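Local coordinates for peroxisomal acyl-CoA oxidase 1A (Solanum lycopersicum, PDB 2FON), which probably catalyses the FAD-dependent oxidation of acyl-CoA in peroxisomal fatty acid beta-oxidation, at residues B[301-315]-B[360-374]. Sequence-based numbering, arbitrary orientation.
Sequences VYVRQSIVADASLAM and AYAFRFVGEWLKWLY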
loop_
_atom_site.group_PDB
_atom_site.type_symbol
_atom_site.label_atom_id
_atom_site.label_comp_id
_atom_site.label_asym_id
_atom_site.label_seq_id
_atom_site.Cartn_x
_atom_site.Cartn_y
_atom_site.Cartn_z
ATOM N N VAL B 301 23.773 -10.675 -10.956
ATOM C CA VAL B 301 22.751 -11.336 -11.756
ATOM C C VAL B 301 22.000 -12.392 -10.961
ATOM O O VAL B 301 20.777 -12.464 -11.047
ATOM C CB VAL B 301 23.353 -11.968 -13.015
ATOM C CG1 VAL B 301 22.245 -12.455 -13.938
ATOM C CG2 VAL B 301 24.266 -10.960 -13.719
ATOM N N TYR B 302 22.741 -13.182 -10.179
ATOM C CA TYR B 302 22.182 -14.262 -9.390
ATOM C C TYR B 302 21.211 -13.695 -8.368
ATOM O O TYR B 302 20.056 -14.127 -8.279
ATOM C CB TYR B 302 23.289 -15.056 -8.687
ATOM C CG TYR B 302 22.769 -16.248 -7.912
ATOM C CD1 TYR B 302 22.763 -17.537 -8.474
ATOM C CD2 TYR B 302 22.271 -16.087 -6.613
ATOM C CE1 TYR B 302 22.275 -18.638 -7.755
ATOM C CE2 TYR B 302 21.762 -17.159 -5.892
ATOM C CZ TYR B 302 21.767 -18.438 -6.456
ATOM O OH TYR B 302 21.260 -19.490 -5.690
ATOM N N VAL B 303 21.671 -12.726 -7.592
ATOM C CA VAL B 303 20.826 -12.184 -6.569
ATOM C C VAL B 303 19.589 -11.517 -7.172
ATOM O O VAL B 303 18.458 -11.857 -6.805
ATOM C CB VAL B 303 21.554 -11.196 -5.675
ATOM C CG1 VAL B 303 20.613 -10.783 -4.530
ATOM C CG2 VAL B 303 22.835 -11.813 -5.114
ATOM N N ARG B 304 19.780 -10.582 -8.094
ATOM C CA ARG B 304 18.637 -9.950 -8.710
ATOM C C ARG B 304 17.650 -11.019 -9.228
ATOM O O ARG B 304 16.443 -10.916 -9.002
ATOM C CB ARG B 304 19.055 -9.021 -9.847
ATOM C CG ARG B 304 20.107 -7.995 -9.526
ATOM C CD ARG B 304 19.596 -6.949 -8.597
ATOM N NE ARG B 304 20.487 -5.793 -8.436
ATOM C CZ ARG B 304 21.201 -5.215 -9.414
ATOM N NH1 ARG B 304 21.129 -5.679 -10.675
ATOM N NH2 ARG B 304 21.964 -4.148 -9.124
ATOM N N GLN B 305 18.152 -12.043 -9.918
ATOM C CA GLN B 305 17.301 -13.097 -10.455
ATOM C C GLN B 305 16.431 -13.628 -9.332
ATOM O O GLN B 305 15.211 -13.701 -9.435
ATOM C CB GLN B 305 18.160 -14.227 -11.054
ATOM C CG GLN B 305 17.367 -15.376 -11.704
ATOM C CD GLN B 305 16.845 -16.395 -10.684
ATOM O OE1 GLN B 305 17.532 -16.711 -9.688
ATOM N NE2 GLN B 305 15.630 -16.916 -10.927
ATOM N N SER B 306 17.095 -13.987 -8.245
ATOM C CA SER B 306 16.462 -14.560 -7.092
ATOM C C SER B 306 15.363 -13.647 -6.557
ATOM O O SER B 306 14.284 -14.111 -6.193
ATOM C CB SER B 306 17.526 -14.819 -6.044
ATOM O OG SER B 306 16.933 -15.049 -4.802
ATOM N N ILE B 307 15.625 -12.349 -6.524
ATOM C CA ILE B 307 14.608 -11.396 -6.088
ATOM C C ILE B 307 13.415 -11.297 -7.079
ATOM O O ILE B 307 12.256 -11.158 -6.670
ATOM C CB ILE B 307 15.242 -10.007 -5.796
ATOM C CG1 ILE B 307 15.990 -10.061 -4.472
ATOM C CG2 ILE B 307 14.166 -8.942 -5.708
ATOM C CD1 ILE B 307 17.206 -9.057 -4.325
ATOM N N VAL B 308 13.692 -11.341 -8.377
ATOM C CA VAL B 308 12.591 -11.360 -9.332
ATOM C C VAL B 308 11.764 -12.614 -9.133
ATOM O O VAL B 308 10.557 -12.559 -9.165
ATOM C CB VAL B 308 13.033 -11.280 -10.791
ATOM C CG1 VAL B 308 11.822 -11.386 -11.657
ATOM C CG2 VAL B 308 13.774 -9.973 -11.070
ATOM N N ALA B 309 12.430 -13.743 -8.943
ATOM C CA ALA B 309 11.760 -14.989 -8.590
ATOM C C ALA B 309 10.817 -14.810 -7.374
ATOM O O ALA B 309 9.618 -15.097 -7.460
ATOM C CB ALA B 309 12.783 -16.057 -8.323
ATOM N N ASP B 310 11.332 -14.322 -6.260
ATOM C CA ASP B 310 10.453 -14.037 -5.155
ATOM C C ASP B 310 9.302 -13.049 -5.494
ATOM O O ASP B 310 8.240 -13.113 -4.900
ATOM C CB ASP B 310 11.242 -13.656 -3.906
ATOM C CG ASP B 310 12.022 -14.872 -3.291
ATOM O OD1 ASP B 310 11.935 -16.055 -3.820
ATOM O OD2 ASP B 310 12.764 -14.624 -2.272
ATOM N N ALA B 311 9.465 -12.167 -6.475
ATOM C CA ALA B 311 8.348 -11.283 -6.837
ATOM C C ALA B 311 7.219 -12.084 -7.420
ATOM O O ALA B 311 6.094 -11.943 -7.009
ATOM C CB ALA B 311 8.772 -10.207 -7.769
ATOM N N SER B 312 7.523 -12.967 -8.340
ATOM C CA SER B 312 6.517 -13.828 -8.827
ATOM C C SER B 312 5.967 -14.662 -7.682
ATOM O O SER B 312 4.791 -15.020 -7.698
ATOM C CB SER B 312 7.051 -14.712 -9.982
ATOM O OG SER B 312 7.739 -15.860 -9.548
ATOM N N LEU B 313 6.770 -14.967 -6.673
ATOM C CA LEU B 313 6.206 -15.790 -5.627
ATOM C C LEU B 313 5.151 -14.996 -4.821
ATOM O O LEU B 313 3.979 -15.343 -4.843
ATOM C CB LEU B 313 7.291 -16.490 -4.791
ATOM C CG LEU B 313 6.868 -17.154 -3.476
ATOM C CD1 LEU B 313 6.232 -18.472 -3.721
ATOM C CD2 LEU B 313 8.035 -17.256 -2.428
ATOM N N ALA B 314 5.521 -13.913 -4.158
ATOM C CA ALA B 314 4.507 -13.025 -3.539
ATOM C C ALA B 314 3.300 -12.616 -4.493
ATOM O O ALA B 314 2.152 -12.703 -4.111
ATOM C CB ALA B 314 5.193 -11.783 -2.926
ATOM N N MET B 315 3.531 -12.179 -5.720
ATOM C CA MET B 315 2.399 -11.811 -6.513
ATOM C C MET B 315 1.442 -13.026 -6.635
ATOM O O MET B 315 0.215 -12.898 -6.475
ATOM C CB MET B 315 2.867 -11.343 -7.877
ATOM C CG MET B 315 1.791 -10.932 -8.833
ATOM S SD MET B 315 1.201 -9.312 -8.315
ATOM C CE MET B 315 2.201 -8.170 -9.274
ATOM N N ALA B 360 1.880 -12.238 -12.631
ATOM C CA ALA B 360 2.560 -13.321 -11.934
ATOM C C ALA B 360 3.142 -14.292 -12.938
ATOM O O ALA B 360 4.276 -14.790 -12.756
ATOM C CB ALA B 360 1.612 -14.042 -11.022
ATOM N N TYR B 361 2.376 -14.592 -14.005
ATOM C CA TYR B 361 2.938 -15.436 -15.070
ATOM C C TYR B 361 4.043 -14.657 -15.835
ATOM O O TYR B 361 5.119 -15.198 -16.082
ATOM C CB TYR B 361 1.853 -16.013 -15.950
ATOM C CG TYR B 361 1.095 -17.206 -15.376
ATOM C CD1 TYR B 361 0.087 -17.048 -14.443
ATOM C CD2 TYR B 361 1.379 -18.496 -15.800
ATOM C CE1 TYR B 361 -0.609 -18.151 -13.902
ATOM C CE2 TYR B 361 0.681 -19.623 -15.295
ATOM C CZ TYR B 361 -0.315 -19.429 -14.344
ATOM O OH TYR B 361 -0.994 -20.538 -13.855
ATOM N N ALA B 362 3.839 -13.368 -16.126
ATOM C CA ALA B 362 4.898 -12.617 -16.828
ATOM C C ALA B 362 6.196 -12.613 -16.041
ATOM O O ALA B 362 7.227 -13.019 -16.581
ATOM C CB ALA B 362 4.468 -11.196 -17.214
ATOM N N PHE B 363 6.151 -12.175 -14.775
ATOM C CA PHE B 363 7.327 -12.164 -13.887
ATOM C C PHE B 363 7.828 -13.589 -13.656
ATOM O O PHE B 363 9.014 -13.815 -13.542
ATOM C CB PHE B 363 7.027 -11.486 -12.532
ATOM C CG PHE B 363 6.530 -10.034 -12.639
ATOM C CD1 PHE B 363 6.037 -9.381 -11.513
ATOM C CD2 PHE B 363 6.570 -9.341 -13.834
ATOM C CE1 PHE B 363 5.564 -8.048 -11.609
ATOM C CE2 PHE B 363 6.137 -8.039 -13.949
ATOM C CZ PHE B 363 5.616 -7.387 -12.846
ATOM N N ARG B 364 6.953 -14.582 -13.655
ATOM C CA ARG B 364 7.507 -15.950 -13.637
ATOM C C ARG B 364 8.472 -16.249 -14.771
ATOM O O ARG B 364 9.475 -16.931 -14.566
ATOM C CB ARG B 364 6.464 -17.050 -13.621
ATOM C CG ARG B 364 7.086 -18.318 -13.125
ATOM C CD ARG B 364 7.547 -18.181 -11.746
ATOM N NE ARG B 364 7.867 -19.471 -11.160
ATOM C CZ ARG B 364 7.722 -19.773 -9.868
ATOM N NH1 ARG B 364 7.220 -18.882 -9.027
ATOM N NH2 ARG B 364 8.035 -20.991 -9.413
ATOM N N PHE B 365 8.163 -15.720 -15.956
ATOM C CA PHE B 365 8.885 -16.061 -17.165
ATOM C C PHE B 365 10.074 -15.186 -17.354
ATOM O O PHE B 365 11.133 -15.656 -17.767
ATOM C CB PHE B 365 7.947 -16.030 -18.355
ATOM C CG PHE B 365 6.817 -17.059 -18.254
ATOM C CD1 PHE B 365 5.547 -16.795 -18.809
ATOM C CD2 PHE B 365 7.027 -18.265 -17.598
ATOM C CE1 PHE B 365 4.544 -17.710 -18.731
ATOM C CE2 PHE B 365 6.024 -19.203 -17.523
ATOM C CZ PHE B 365 4.776 -18.943 -18.100
ATOM N N VAL B 366 9.947 -13.931 -16.984
ATOM C CA VAL B 366 11.136 -13.102 -16.968
ATOM C C VAL B 366 12.058 -13.662 -15.901
ATOM O O VAL B 366 13.261 -13.709 -16.079
ATOM C CB VAL B 366 10.829 -11.576 -16.887
ATOM C CG1 VAL B 366 10.615 -11.099 -15.481
ATOM C CG2 VAL B 366 11.951 -10.810 -17.515
ATOM N N GLY B 367 11.503 -14.214 -14.844
ATOM C CA GLY B 367 12.335 -15.016 -13.950
ATOM C C GLY B 367 13.158 -16.142 -14.582
ATOM O O GLY B 367 14.345 -16.302 -14.251
ATOM N N GLU B 368 12.568 -16.942 -15.480
ATOM C CA GLU B 368 13.325 -18.046 -16.080
ATOM C C GLU B 368 14.332 -17.487 -17.019
ATOM O O GLU B 368 15.379 -18.091 -17.240
ATOM C CB GLU B 368 12.455 -18.977 -16.911
ATOM C CG GLU B 368 11.430 -19.810 -16.154
ATOM C CD GLU B 368 10.498 -20.588 -17.107
ATOM O OE1 GLU B 368 10.827 -20.755 -18.317
ATOM O OE2 GLU B 368 9.417 -21.009 -16.642
ATOM N N TRP B 369 14.008 -16.357 -17.635
ATOM C CA TRP B 369 14.906 -15.859 -18.646
ATOM C C TRP B 369 16.160 -15.329 -17.966
ATOM O O TRP B 369 17.244 -15.341 -18.560
ATOM C CB TRP B 369 14.247 -14.840 -19.586
ATOM C CG TRP B 369 15.253 -14.200 -20.452
ATOM C CD1 TRP B 369 15.794 -14.714 -21.561
ATOM C CD2 TRP B 369 15.909 -12.949 -20.214
ATOM N NE1 TRP B 369 16.764 -13.866 -22.048
ATOM C CE2 TRP B 369 16.847 -12.772 -21.243
ATOM C CE3 TRP B 369 15.780 -11.962 -19.234
ATOM C CZ2 TRP B 369 17.655 -11.655 -21.343
ATOM C CZ3 TRP B 369 16.590 -10.827 -19.320
ATOM C CH2 TRP B 369 17.536 -10.693 -20.373
ATOM N N LEU B 370 16.037 -14.935 -16.694
ATOM C CA LEU B 370 17.235 -14.467 -15.979
ATOM C C LEU B 370 18.133 -15.592 -15.560
ATOM O O LEU B 370 19.341 -15.429 -15.466
ATOM C CB LEU B 370 16.886 -13.599 -14.799
ATOM C CG LEU B 370 16.382 -12.185 -15.106
ATOM C CD1 LEU B 370 15.928 -11.582 -13.825
ATOM C CD2 LEU B 370 17.446 -11.312 -15.749
ATOM N N LYS B 371 17.524 -16.743 -15.312
ATOM C CA LYS B 371 18.236 -17.992 -15.056
ATOM C C LYS B 371 19.154 -18.195 -16.198
ATOM O O LYS B 371 20.307 -18.489 -15.992
ATOM C CB LYS B 371 17.239 -19.142 -15.059
ATOM C CG LYS B 371 17.571 -20.310 -14.192
ATOM C CD LYS B 371 16.393 -20.567 -13.225
ATOM C CE LYS B 371 16.815 -21.529 -12.083
ATOM N NZ LYS B 371 15.665 -21.840 -11.167
ATOM N N TRP B 372 18.642 -18.033 -17.416
ATOM C CA TRP B 372 19.473 -18.217 -18.613
ATOM C C TRP B 372 20.502 -17.121 -18.686
ATOM O O TRP B 372 21.669 -17.399 -18.920
ATOM C CB TRP B 372 18.659 -18.254 -19.914
ATOM C CG TRP B 372 19.513 -18.232 -21.159
ATOM C CD1 TRP B 372 20.146 -19.307 -21.752
ATOM C CD2 TRP B 372 19.865 -17.083 -21.951
ATOM N NE1 TRP B 372 20.846 -18.895 -22.856
ATOM C CE2 TRP B 372 20.692 -17.538 -23.005
ATOM C CE3 TRP B 372 19.573 -15.711 -21.868
ATOM C CZ2 TRP B 372 21.225 -16.658 -23.979
ATOM C CZ3 TRP B 372 20.103 -14.835 -22.844
ATOM C CH2 TRP B 372 20.910 -15.313 -23.876
ATOM N N LEU B 373 20.071 -15.881 -18.469
ATOM C CA LEU B 373 20.981 -14.759 -18.551
ATOM C C LEU B 373 22.148 -14.926 -17.589
ATOM O O LEU B 373 23.272 -14.518 -17.887
ATOM C CB LEU B 373 20.283 -13.412 -18.336
ATOM C CG LEU B 373 21.307 -12.273 -18.540
ATOM C CD1 LEU B 373 21.648 -11.993 -19.999
ATOM C CD2 LEU B 373 20.872 -11.010 -17.823
ATOM N N TYR B 374 21.888 -15.544 -16.445
ATOM C CA TYR B 374 22.966 -15.834 -15.494
ATOM C C TYR B 374 23.983 -16.818 -16.054
ATOM O O TYR B 374 25.173 -16.617 -15.875
ATOM C CB TYR B 374 22.423 -16.322 -14.139
ATOM C CG TYR B 374 23.493 -16.904 -13.250
ATOM C CD1 TYR B 374 24.314 -16.069 -12.485
ATOM C CD2 TYR B 374 23.702 -18.287 -13.186
ATOM C CE1 TYR B 374 25.320 -16.598 -11.663
ATOM C CE2 TYR B 374 24.697 -18.825 -12.376
ATOM C CZ TYR B 374 25.510 -17.975 -11.614
ATOM O OH TYR B 374 26.516 -18.491 -10.807
#
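In the helical C-alpha1 domain of this acyl-CoA oxidase, helices 297-328 and 347-380 pack antiparallel, Val308 and Ser312 of the first meeting Gly367 and Arg364 of the second. The segment axes approach to 8.3 Å and their N-to-C directions differ by 159°. Val308 is a knob in the hole formed by Phe363, Val366, Gly367 and Leu370. Its two methyls divide the work: CG1 meets Val366 CG1 at 4.0 Å, while CG2 lies 3.8 Å from Leu370 CD1. One turn away, the aliphatic part of Gln305 runs antiparallel to the Leu370 side chain, Gln305 CG lying 3.6 Å from Leu370 CB. At one end Val301 CG1 packs on Tyr374 CB, and Tyr302 turns its ring edge to a face of the Tyr374 ring in a T-shaped pair, centroids 5.7 Å apart and planes at 73°. At the other end Met315 CG rests 3.8 Å from Ala360 CB, and its bent chain carries CE to Phe363 CE1; the Phe363 side chain also touches helices 389-417 and 567-585. The polar link is Arg364 NH1 to Ser312 OG, 3.1 Å, bent at the hydrogen and tilted from the guanidinium plane. A chi1 of 83° turns Ser312 OG back toward its own helix, where it donates to Ala309 O at 2.9 Å. Arg364 also makes a cation-pi contact with Trp44. The hydroxyl of buried Ser312 thus accepts from Arg364 and donates to Ala309 O, adding a directional tie to a mainly apolar interface.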